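Periplasmic binding protein (Veillonella parvula, PDB 4LJS) probably binds a metal chelate such as an iron siderophore, haem or corrinoid in the periplasm and delivers it to an ABC importer. Local coordinates at residues A[20-26]-A[37-43]; A[154-158]-A[294-299]; A[8-12]-A[90-94]; A[77-81]-A[298-302]. All blocks are in the same frame, centred on the assembly; numbering follows the deposited sequence.

Contact 1: A[20-26]-A[37-43]; sequences LQPPVTI and ESTYTAV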
# COMPACT_ATOMS: atom_id res chain seq x y z
N LEU A 20 -9.63 -15.11 21.51
CA LEU A 20 -8.78 -14.01 21.93
C LEU A 20 -9.06 -13.67 23.39
O LEU A 20 -10.05 -13.01 23.71
CB LEU A 20 -9.01 -12.78 21.06
CG LEU A 20 -8.65 -12.88 19.57
CD1 LEU A 20 -9.21 -11.70 18.80
CD2 LEU A 20 -7.13 -12.98 19.39
N GLN A 21 -8.20 -14.15 24.28
CA GLN A 21 -8.30 -13.83 25.70
C GLN A 21 -7.01 -13.18 26.16
O GLN A 21 -5.95 -13.81 26.14
CB GLN A 21 -8.58 -15.08 26.52
CG GLN A 21 -9.96 -15.68 26.29
CD GLN A 21 -10.10 -17.06 26.90
OE1 GLN A 21 -9.22 -17.92 26.73
NE2 GLN A 21 -11.19 -17.29 27.61
N PRO A 22 -7.08 -11.90 26.58
CA PRO A 22 -8.28 -11.07 26.72
C PRO A 22 -8.78 -10.55 25.37
O PRO A 22 -8.03 -10.60 24.39
CB PRO A 22 -7.79 -9.91 27.57
CG PRO A 22 -6.36 -9.75 27.16
CD PRO A 22 -5.86 -11.15 26.92
N PRO A 23 -10.03 -10.06 25.32
CA PRO A 23 -10.59 -9.53 24.07
C PRO A 23 -9.73 -8.40 23.49
O PRO A 23 -9.09 -7.66 24.24
CB PRO A 23 -11.95 -8.98 24.50
CG PRO A 23 -12.31 -9.76 25.72
CD PRO A 23 -11.01 -10.01 26.42
N VAL A 24 -9.73 -8.30 22.17
CA VAL A 24 -8.97 -7.26 21.49
C VAL A 24 -9.87 -6.11 21.08
O VAL A 24 -10.86 -6.30 20.37
CB VAL A 24 -8.26 -7.83 20.23
CG1 VAL A 24 -7.79 -6.71 19.33
CG2 VAL A 24 -7.10 -8.72 20.64
N THR A 25 -9.53 -4.92 21.55
CA THR A 25 -10.26 -3.71 21.19
C THR A 25 -9.45 -2.91 20.17
O THR A 25 -8.30 -2.58 20.40
CB THR A 25 -10.56 -2.86 22.43
OG1 THR A 25 -11.66 -3.44 23.14
CG2 THR A 25 -10.91 -1.45 22.04
N ILE A 26 -10.07 -2.62 19.03
CA ILE A 26 -9.39 -1.92 17.95
C ILE A 26 -10.10 -0.61 17.64
O ILE A 26 -11.33 -0.55 17.61
CB ILE A 26 -9.37 -2.79 16.66
CG1 ILE A 26 -8.47 -4.02 16.85
CG2 ILE A 26 -8.93 -1.97 15.44
CD1 ILE A 26 -7.02 -3.67 17.16
N GLU A 37 -15.10 2.00 17.64
CA GLU A 37 -14.37 0.97 18.36
C GLU A 37 -15.01 -0.37 18.07
O GLU A 37 -16.23 -0.48 17.98
CB GLU A 37 -14.41 1.27 19.85
CG GLU A 37 -13.19 0.82 20.59
CD GLU A 37 -13.13 1.40 21.99
OE1 GLU A 37 -14.06 1.14 22.79
OE2 GLU A 37 -12.16 2.13 22.28
N SER A 38 -14.18 -1.39 17.94
CA SER A 38 -14.63 -2.75 17.70
C SER A 38 -13.92 -3.70 18.64
O SER A 38 -12.72 -3.57 18.88
CB SER A 38 -14.35 -3.15 16.25
OG SER A 38 -14.92 -2.22 15.36
N THR A 39 -14.67 -4.65 19.18
CA THR A 39 -14.10 -5.64 20.09
C THR A 39 -14.15 -7.04 19.48
O THR A 39 -15.19 -7.48 18.99
CB THR A 39 -14.81 -5.63 21.45
OG1 THR A 39 -14.55 -4.39 22.11
CG2 THR A 39 -14.30 -6.76 22.32
N TYR A 40 -13.01 -7.72 19.51
CA TYR A 40 -12.89 -9.05 18.94
C TYR A 40 -12.65 -10.08 20.04
O TYR A 40 -11.66 -9.98 20.77
CB TYR A 40 -11.72 -9.08 17.95
CG TYR A 40 -11.88 -8.15 16.78
CD1 TYR A 40 -11.59 -6.79 16.90
CD2 TYR A 40 -12.31 -8.62 15.55
CE1 TYR A 40 -11.73 -5.93 15.82
CE2 TYR A 40 -12.46 -7.77 14.46
CZ TYR A 40 -12.17 -6.43 14.60
OH TYR A 40 -12.32 -5.59 13.52
N THR A 41 -13.55 -11.06 20.17
CA THR A 41 -13.39 -12.11 21.17
C THR A 41 -12.80 -13.40 20.58
O THR A 41 -12.49 -14.34 21.31
CB THR A 41 -14.72 -12.44 21.87
OG1 THR A 41 -15.71 -12.77 20.89
CG2 THR A 41 -15.20 -11.26 22.71
N ALA A 42 -12.66 -13.43 19.26
CA ALA A 42 -12.10 -14.58 18.57
C ALA A 42 -11.53 -14.14 17.23
O ALA A 42 -11.96 -13.14 16.66
CB ALA A 42 -13.16 -15.67 18.38
N VAL A 43 -10.55 -14.88 16.73
CA VAL A 43 -9.98 -14.61 15.41
C VAL A 43 -11.07 -14.83 14.36
O VAL A 43 -11.73 -15.86 14.37
CB VAL A 43 -8.77 -15.54 15.13
CG1 VAL A 43 -8.22 -15.30 13.74
CG2 VAL A 43 -7.68 -15.33 16.18
O HOH W 1 -12.72 -0.60 15.24
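Leu20 lays its CD1 methyl against Tyr40, with CD1 to CB 3.7 Å. The Leu20 and Val43 side chains cross at about a right angle, with Leu20 CD2 4.0 Å from Val43 CG2. The backbone is tied here as well: Leu20 N donates to Thr41 O at 3.0 Å, from above the carbonyl plane. Beyond the cis peptide before Pro22, strands 23-26 and 37-40 pair antiparallel. Val24 and Tyr40 form one hydrogen-bonded pair, Ile26 and Ser38 the next. Ile26 N reaches Ser38 O at 2.8 Å in a nearly straight bond (172°). The Tyr40 ring has CG beside the backbone N (chi1 -61°), which brings CE1 to 3.9 Å from Ile26 CG1. On the face away from Val24, Ile26 and Tyr40, Thr25 OG1 and Thr39 OG1 share a hydrogen bond of 3.2 Å. A water bridges Ile26 O and Ser38 OG. Further out, Ile164 touches Ile26 and Tyr40, and Asn135 touches Ser38 and Tyr40. An alanine in place of Leu20 would probably open a gap beside Tyr40 CB and take the CD2 methyl away from Val43 CG2. The hairpin is thus two-sided: a mostly apolar face packs on helix 151-164 and strand 135-138, with Ser38 and its water at one end, and the other carries the threonine hydroxyls.

Contact 2: A[154-158]-A[294-299]; sequences EYKYI and SPGIRL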
# COMPACT_ATOMS: atom_id res chain seq x y z
N GLU A 154 0.68 2.95 8.00
CA GLU A 154 0.82 1.59 7.47
C GLU A 154 1.29 0.62 8.55
O GLU A 154 0.80 -0.51 8.63
CB GLU A 154 1.76 1.55 6.27
CG GLU A 154 1.30 2.41 5.10
CD GLU A 154 -0.15 2.14 4.71
OE1 GLU A 154 -0.54 0.96 4.58
OE2 GLU A 154 -0.90 3.13 4.53
N TYR A 155 2.23 1.06 9.39
CA TYR A 155 2.69 0.24 10.51
C TYR A 155 1.55 -0.13 11.45
O TYR A 155 1.40 -1.29 11.83
CB TYR A 155 3.79 0.96 11.29
CG TYR A 155 5.08 1.14 10.52
CD1 TYR A 155 5.42 0.27 9.50
CD2 TYR A 155 5.96 2.18 10.81
CE1 TYR A 155 6.60 0.43 8.78
CE2 TYR A 155 7.14 2.35 10.10
CZ TYR A 155 7.45 1.47 9.08
OH TYR A 155 8.61 1.61 8.35
N LYS A 156 0.74 0.86 11.82
CA LYS A 156 -0.37 0.63 12.74
C LYS A 156 -1.38 -0.32 12.09
O LYS A 156 -1.95 -1.18 12.76
CB LYS A 156 -1.06 1.95 13.11
CG LYS A 156 -2.45 1.74 13.74
CD LYS A 156 -3.09 3.05 14.22
CE LYS A 156 -4.53 2.85 14.70
NZ LYS A 156 -5.49 2.57 13.58
N TYR A 157 -1.58 -0.14 10.79
CA TYR A 157 -2.49 -0.97 10.02
C TYR A 157 -2.08 -2.43 10.17
O TYR A 157 -2.89 -3.29 10.51
CB TYR A 157 -2.43 -0.55 8.55
CG TYR A 157 -3.29 -1.35 7.59
CD1 TYR A 157 -4.64 -1.04 7.43
CD2 TYR A 157 -2.75 -2.37 6.82
CE1 TYR A 157 -5.43 -1.74 6.53
CE2 TYR A 157 -3.53 -3.09 5.92
CZ TYR A 157 -4.87 -2.77 5.79
OH TYR A 157 -5.67 -3.46 4.90
N ILE A 158 -0.80 -2.69 9.94
CA ILE A 158 -0.26 -4.04 10.05
C ILE A 158 -0.40 -4.55 11.48
O ILE A 158 -0.79 -5.70 11.70
CB ILE A 158 1.21 -4.06 9.59
CG1 ILE A 158 1.28 -3.74 8.09
CG2 ILE A 158 1.85 -5.40 9.88
CD1 ILE A 158 2.67 -3.57 7.55
N SER A 294 -1.76 3.44 0.22
CA SER A 294 -2.32 2.45 1.15
C SER A 294 -1.81 1.03 0.91
O SER A 294 -2.59 0.13 0.68
CB SER A 294 -3.85 2.40 1.04
OG SER A 294 -4.43 3.63 1.40
N PRO A 295 -0.49 0.83 0.97
CA PRO A 295 0.06 -0.44 0.48
C PRO A 295 -0.01 -1.58 1.48
O PRO A 295 0.12 -2.74 1.08
CB PRO A 295 1.54 -0.10 0.22
CG PRO A 295 1.84 0.96 1.23
CD PRO A 295 0.57 1.77 1.40
N GLY A 296 -0.22 -1.28 2.76
CA GLY A 296 -0.12 -2.31 3.78
C GLY A 296 1.26 -2.95 3.72
O GLY A 296 2.26 -2.26 3.58
N ILE A 297 1.31 -4.27 3.78
CA ILE A 297 2.57 -5.01 3.76
C ILE A 297 3.48 -4.67 2.55
O ILE A 297 4.69 -4.83 2.64
CB ILE A 297 2.34 -6.55 3.87
CG1 ILE A 297 3.63 -7.27 4.28
CG2 ILE A 297 1.78 -7.12 2.57
CD1 ILE A 297 4.22 -6.78 5.58
N ARG A 298 2.89 -4.20 1.45
CA ARG A 298 3.67 -3.91 0.24
C ARG A 298 4.51 -2.63 0.35
O ARG A 298 5.25 -2.25 -0.57
CB ARG A 298 2.78 -3.87 -1.01
CG ARG A 298 2.05 -5.18 -1.32
CD ARG A 298 3.03 -6.34 -1.47
NE ARG A 298 3.93 -6.15 -2.60
CZ ARG A 298 3.64 -6.48 -3.85
NH1 ARG A 298 2.46 -7.03 -4.16
NH2 ARG A 298 4.53 -6.27 -4.81
N LEU A 299 4.40 -1.95 1.49
CA LEU A 299 5.29 -0.84 1.81
C LEU A 299 6.77 -1.28 1.74
O LEU A 299 7.66 -0.47 1.45
CB LEU A 299 4.97 -0.29 3.20
CG LEU A 299 5.85 0.86 3.71
CD1 LEU A 299 5.92 1.99 2.68
CD2 LEU A 299 5.35 1.37 5.03
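Glu154 has CG beside its backbone N (chi1 -60°) and bends again at chi2 (-50°), which turns its carboxylate onto the chain at Pro295 and Gly296. OE1 accepts from Gly296 N at 2.9 Å. The donor stands above the carboxylate plane, 38° out of it. The Glu154 side chain crosses Pro295 at about a right angle, with Glu154 CD 3.4 Å from Pro295 CD. The second oxygen, OE2, is bound to Ser141 OG, and Ser294 OG also bonds that hydroxyl. Both oxygens of this buried carboxylate therefore have a donor or hydroxyl partner. Gly296 has a positive phi and lies close against the Tyr157 ring, its CA 4.0 Å from CD2. After Gly296 the chain enters a short 3-10 segment, and Leu299 N bonds Gly296 O at 3.0 Å. The rest is apolar. Leu299 has CG anti to its backbone N, which brings CD2 against both Glu154 CB (3.8 Å) and Tyr155 CE1 (4.1 Å). Ile158 CD1 meets Ile297 CD1 at 4.1 Å. Ile297 N is taken up by Thr57 OG1 of helix 52-60. The contact is buried near the centre of the chain. It packs helix 151-164 on the loop that leads from strand 284-288 into helix 299-310. Helix 52-60 closes on Tyr157, helix 168-188 covers Tyr155, Ile158 and Ile297, and helix 215-222 reaches Pro295 and Leu299.

Contact 3: A[8-12]-A[90-94]; sequences VEDHQ and IPYKD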
# COMPACT_ATOMS: atom_id res chain seq x y z
N VAL A 8 -17.79 -23.13 -5.31
CA VAL A 8 -16.80 -22.06 -5.24
C VAL A 8 -15.83 -22.20 -4.05
O VAL A 8 -14.61 -22.19 -4.23
CB VAL A 8 -17.46 -20.66 -5.23
CG1 VAL A 8 -16.41 -19.57 -5.04
CG2 VAL A 8 -18.24 -20.42 -6.52
N GLU A 9 -16.37 -22.31 -2.84
CA GLU A 9 -15.54 -22.52 -1.65
C GLU A 9 -15.28 -24.00 -1.46
O GLU A 9 -16.04 -24.83 -1.93
CB GLU A 9 -16.23 -22.03 -0.38
CG GLU A 9 -16.54 -20.55 -0.30
CD GLU A 9 -17.21 -20.19 1.02
OE1 GLU A 9 -18.41 -19.81 1.00
OE2 GLU A 9 -16.55 -20.30 2.07
N ASP A 10 -14.21 -24.31 -0.74
CA ASP A 10 -14.01 -25.66 -0.22
C ASP A 10 -14.67 -25.74 1.16
O ASP A 10 -14.13 -25.24 2.15
CB ASP A 10 -12.52 -25.99 -0.12
CG ASP A 10 -12.27 -27.37 0.47
OD1 ASP A 10 -13.19 -28.21 0.46
OD2 ASP A 10 -11.14 -27.60 0.96
N HIS A 11 -15.85 -26.37 1.21
CA HIS A 11 -16.65 -26.44 2.43
C HIS A 11 -16.21 -27.56 3.37
O HIS A 11 -16.75 -27.69 4.47
CB HIS A 11 -18.14 -26.59 2.09
CG HIS A 11 -18.75 -25.36 1.49
ND1 HIS A 11 -18.71 -24.12 2.10
CD2 HIS A 11 -19.42 -25.18 0.32
CE1 HIS A 11 -19.32 -23.23 1.33
NE2 HIS A 11 -19.76 -23.85 0.25
N GLN A 12 -15.23 -28.35 2.96
CA GLN A 12 -14.78 -29.48 3.76
C GLN A 12 -13.56 -29.13 4.63
O GLN A 12 -13.04 -29.98 5.35
CB GLN A 12 -14.50 -30.69 2.87
CG GLN A 12 -15.67 -31.01 1.95
CD GLN A 12 -15.30 -31.96 0.83
OE1 GLN A 12 -14.30 -32.67 0.91
NE2 GLN A 12 -16.11 -31.97 -0.22
N ILE A 90 -7.94 -18.28 -2.58
CA ILE A 90 -9.09 -17.45 -2.21
C ILE A 90 -10.26 -17.74 -3.13
O ILE A 90 -10.15 -17.58 -4.35
CB ILE A 90 -8.73 -15.96 -2.22
CG1 ILE A 90 -7.63 -15.67 -1.18
CG2 ILE A 90 -9.96 -15.09 -1.93
CD1 ILE A 90 -7.03 -14.28 -1.31
N PRO A 91 -11.39 -18.20 -2.56
CA PRO A 91 -12.60 -18.56 -3.29
C PRO A 91 -13.17 -17.44 -4.19
O PRO A 91 -13.43 -17.70 -5.36
CB PRO A 91 -13.59 -18.91 -2.17
CG PRO A 91 -12.72 -19.37 -1.05
CD PRO A 91 -11.50 -18.50 -1.12
N TYR A 92 -13.36 -16.24 -3.66
CA TYR A 92 -13.97 -15.16 -4.44
C TYR A 92 -12.97 -14.04 -4.70
O TYR A 92 -12.49 -13.41 -3.76
CB TYR A 92 -15.19 -14.58 -3.73
CG TYR A 92 -16.35 -15.53 -3.51
CD1 TYR A 92 -17.33 -15.71 -4.49
CD2 TYR A 92 -16.49 -16.23 -2.32
CE1 TYR A 92 -18.42 -16.58 -4.28
CE2 TYR A 92 -17.56 -17.10 -2.10
CZ TYR A 92 -18.52 -17.27 -3.08
OH TYR A 92 -19.58 -18.13 -2.86
N LYS A 93 -12.69 -13.77 -5.97
CA LYS A 93 -11.74 -12.71 -6.35
C LYS A 93 -12.36 -11.64 -7.26
O LYS A 93 -11.90 -10.51 -7.27
CB LYS A 93 -10.54 -13.31 -7.09
CG LYS A 93 -9.60 -14.17 -6.28
CD LYS A 93 -8.64 -14.88 -7.23
CE LYS A 93 -7.70 -15.83 -6.51
NZ LYS A 93 -8.37 -17.10 -6.12
N ASP A 94 -13.35 -12.03 -8.05
CA ASP A 94 -13.89 -11.15 -9.09
C ASP A 94 -14.70 -9.98 -8.52
O ASP A 94 -15.56 -10.18 -7.65
CB ASP A 94 -14.76 -11.97 -10.05
CG ASP A 94 -14.97 -11.28 -11.38
OD1 ASP A 94 -15.66 -10.24 -11.41
OD2 ASP A 94 -14.45 -11.79 -12.40
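Beside Pro91 and Tyr92, which receive Val8 and Glu9, the ammonium of Lys93 has three partners. Lys93 NZ donates to Ile90 O at 2.6 Å, on a lone pair in the carbonyl plane. It also makes a weak bond to Asp88 O and a cation-pi contact with Tyr87. These bonds probably steady the loop 90-94, on which the N-terminal arm rests. Val8 CG1, anti to the backbone N (chi1 175°), sits over one face of the Tyr92 ring in a CH-pi contact, 3.8 Å from the ring centroid. The same methyl is 3.5 Å from Pro91 O. Glu9 CG lies 3.9 Å from Pro91 CB, and its extended chain carries the carboxylate on to a salt bridge with Arg46. Tyr97 meets the Tyr92 ring edge-to-face. A serine in place of Tyr92 would probably leave Val8 CG1 without its ring face and open a gap beside Met105 and Met106. Asp10 OD1 and Gln12 N form an Asx turn farther along the arm. Tyr92 bonds by its backbone to Val68 and Gly70. The arrangement is an N-terminal arm packed on a loop that runs along strand 67-71, one of the two edge strands of the parallel sheet.

Contact 4: A[77-81]-A[298-302]; sequences KYVRP and RLLDS. Unlike the reference sequence in segment 298-302: Ser302 (reference Gly).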
# COMPACT_ATOMS: atom_id res chain seq x y z
N LYS A 77 -0.05 -11.98 -10.72
CA LYS A 77 1.30 -11.47 -10.94
C LYS A 77 1.58 -10.19 -10.16
O LYS A 77 2.74 -9.81 -9.98
CB LYS A 77 1.57 -11.22 -12.42
CG LYS A 77 1.62 -12.46 -13.29
CD LYS A 77 1.71 -12.05 -14.76
CE LYS A 77 1.55 -13.24 -15.69
NZ LYS A 77 1.41 -12.80 -17.11
N TYR A 78 0.53 -9.51 -9.72
CA TYR A 78 0.68 -8.28 -8.96
C TYR A 78 0.92 -8.58 -7.49
O TYR A 78 1.27 -7.69 -6.73
CB TYR A 78 -0.57 -7.41 -9.08
CG TYR A 78 -0.82 -6.87 -10.46
CD1 TYR A 78 -1.30 -7.68 -11.47
CD2 TYR A 78 -0.61 -5.53 -10.75
CE1 TYR A 78 -1.54 -7.19 -12.73
CE2 TYR A 78 -0.85 -5.02 -12.00
CZ TYR A 78 -1.32 -5.86 -12.99
OH TYR A 78 -1.56 -5.36 -14.25
N VAL A 79 0.70 -9.82 -7.10
CA VAL A 79 0.92 -10.26 -5.73
C VAL A 79 2.39 -10.69 -5.59
O VAL A 79 2.95 -11.26 -6.53
CB VAL A 79 -0.03 -11.43 -5.37
CG1 VAL A 79 0.27 -12.00 -3.99
CG2 VAL A 79 -1.47 -10.97 -5.45
N ARG A 80 3.01 -10.39 -4.45
CA ARG A 80 4.38 -10.84 -4.18
C ARG A 80 4.48 -12.35 -4.40
O ARG A 80 3.60 -13.09 -3.96
CB ARG A 80 4.82 -10.52 -2.74
CG ARG A 80 5.23 -9.09 -2.51
CD ARG A 80 5.70 -8.86 -1.08
NE ARG A 80 7.03 -9.41 -0.83
CZ ARG A 80 8.16 -8.77 -1.11
NH1 ARG A 80 8.13 -7.56 -1.64
NH2 ARG A 80 9.34 -9.34 -0.86
N PRO A 81 5.56 -12.80 -5.07
CA PRO A 81 5.75 -14.21 -5.42
C PRO A 81 5.45 -15.17 -4.26
O PRO A 81 4.73 -16.15 -4.46
CB PRO A 81 7.24 -14.28 -5.81
CG PRO A 81 7.55 -12.91 -6.32
CD PRO A 81 6.68 -11.95 -5.53
N ARG A 298 2.89 -4.20 1.45
CA ARG A 298 3.67 -3.91 0.24
C ARG A 298 4.51 -2.63 0.35
O ARG A 298 5.25 -2.25 -0.57
CB ARG A 298 2.78 -3.87 -1.01
CG ARG A 298 2.05 -5.18 -1.32
CD ARG A 298 3.03 -6.34 -1.47
NE ARG A 298 3.93 -6.15 -2.60
CZ ARG A 298 3.64 -6.48 -3.85
NH1 ARG A 298 2.46 -7.03 -4.16
NH2 ARG A 298 4.53 -6.27 -4.81
N LEU A 299 4.40 -1.95 1.49
CA LEU A 299 5.29 -0.84 1.81
C LEU A 299 6.77 -1.28 1.74
O LEU A 299 7.66 -0.47 1.45
CB LEU A 299 4.97 -0.29 3.20
CG LEU A 299 5.85 0.86 3.71
CD1 LEU A 299 5.92 1.99 2.68
CD2 LEU A 299 5.35 1.37 5.03
N LEU A 300 7.03 -2.56 1.99
CA LEU A 300 8.39 -3.10 1.88
C LEU A 300 8.97 -2.91 0.47
O LEU A 300 10.15 -2.60 0.33
CB LEU A 300 8.42 -4.57 2.28
CG LEU A 300 9.80 -5.24 2.23
CD1 LEU A 300 10.81 -4.48 3.11
CD2 LEU A 300 9.72 -6.72 2.63
N ASP A 301 8.14 -3.11 -0.55
CA ASP A 301 8.57 -2.95 -1.94
C ASP A 301 9.01 -1.51 -2.23
O ASP A 301 10.03 -1.28 -2.89
CB ASP A 301 7.46 -3.36 -2.91
CG ASP A 301 7.15 -4.85 -2.87
OD1 ASP A 301 6.40 -5.28 -1.97
OD2 ASP A 301 7.64 -5.58 -3.75
N SER A 302 8.23 -0.55 -1.75
CA SER A 302 8.56 0.86 -1.99
C SER A 302 9.78 1.32 -1.21
O SER A 302 10.59 2.08 -1.74
CB SER A 302 7.36 1.77 -1.74
OG SER A 302 6.76 1.54 -0.48
O HOH W 2 3.45 -6.35 -7.23
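Tyr78 O accepts from Arg298 NH1 at 2.9 Å, in both the carbonyl plane and the guanidinium plane (162° at the hydrogen). The same oxygen takes a water proton at 2.6 Å from water O, and Gln52 NE2 is a third donor to it. That water in turn accepts from Arg298 NH2 at 2.7 Å, so water and guanidinium close a small ring on the carbonyl. Arg298 NE and NH2 also reach Asp301, three residues on in helix 299-310. NE donates almost straight to Asp301 OD1 at 2.7 Å, while NH2 makes a long, weak bond to OD2. NH1 is also salt-bridged to Glu56, which binds Arg80 N through its other carboxylate oxygen. Arg80 comes in over the flat side of the Arg298 group, CG 3.2 Å from NE. A bend at chi3 (75°) brings Arg80 NH1 to Asp301 OD1 at 2.9 Å, a weak hydrogen bond within a salt bridge. Its NE is paired with Glu82. The two guanidinium planes stand 77° apart. Asp301, Glu56 and Glu82 would probably offset the two like charges. The result is a salt-bridge network at the start of helix 299-310. It ties that helix to the loop after strand 67-71, near the meeting of the two lobes expected of this family, where Tyr78 also touches Tyr257.

Contact 2 alone is fully buried, its centre about 6 Å from the centre of the chain. Contacts 1, 3 and 4 are partly buried. Contact 4 lies next to contact 2, and both end on the chain around Arg298 and Leu299. Contact 2 packs the chain from Ser294 to Leu299 on helix 151-164, while contact 4 uses the Arg298 side chain and Asp301 to hold the loop after strand 67-71. The centres of contacts 1 and 3 each lie about 25 Å from the centre of the chain, and both involve its N-terminal part. Contact 1 is held by strand pairing, contact 2 by one carboxylate bond amid apolar packing, contact 3 by apolar and CH-pi touches, and contact 4 by charges.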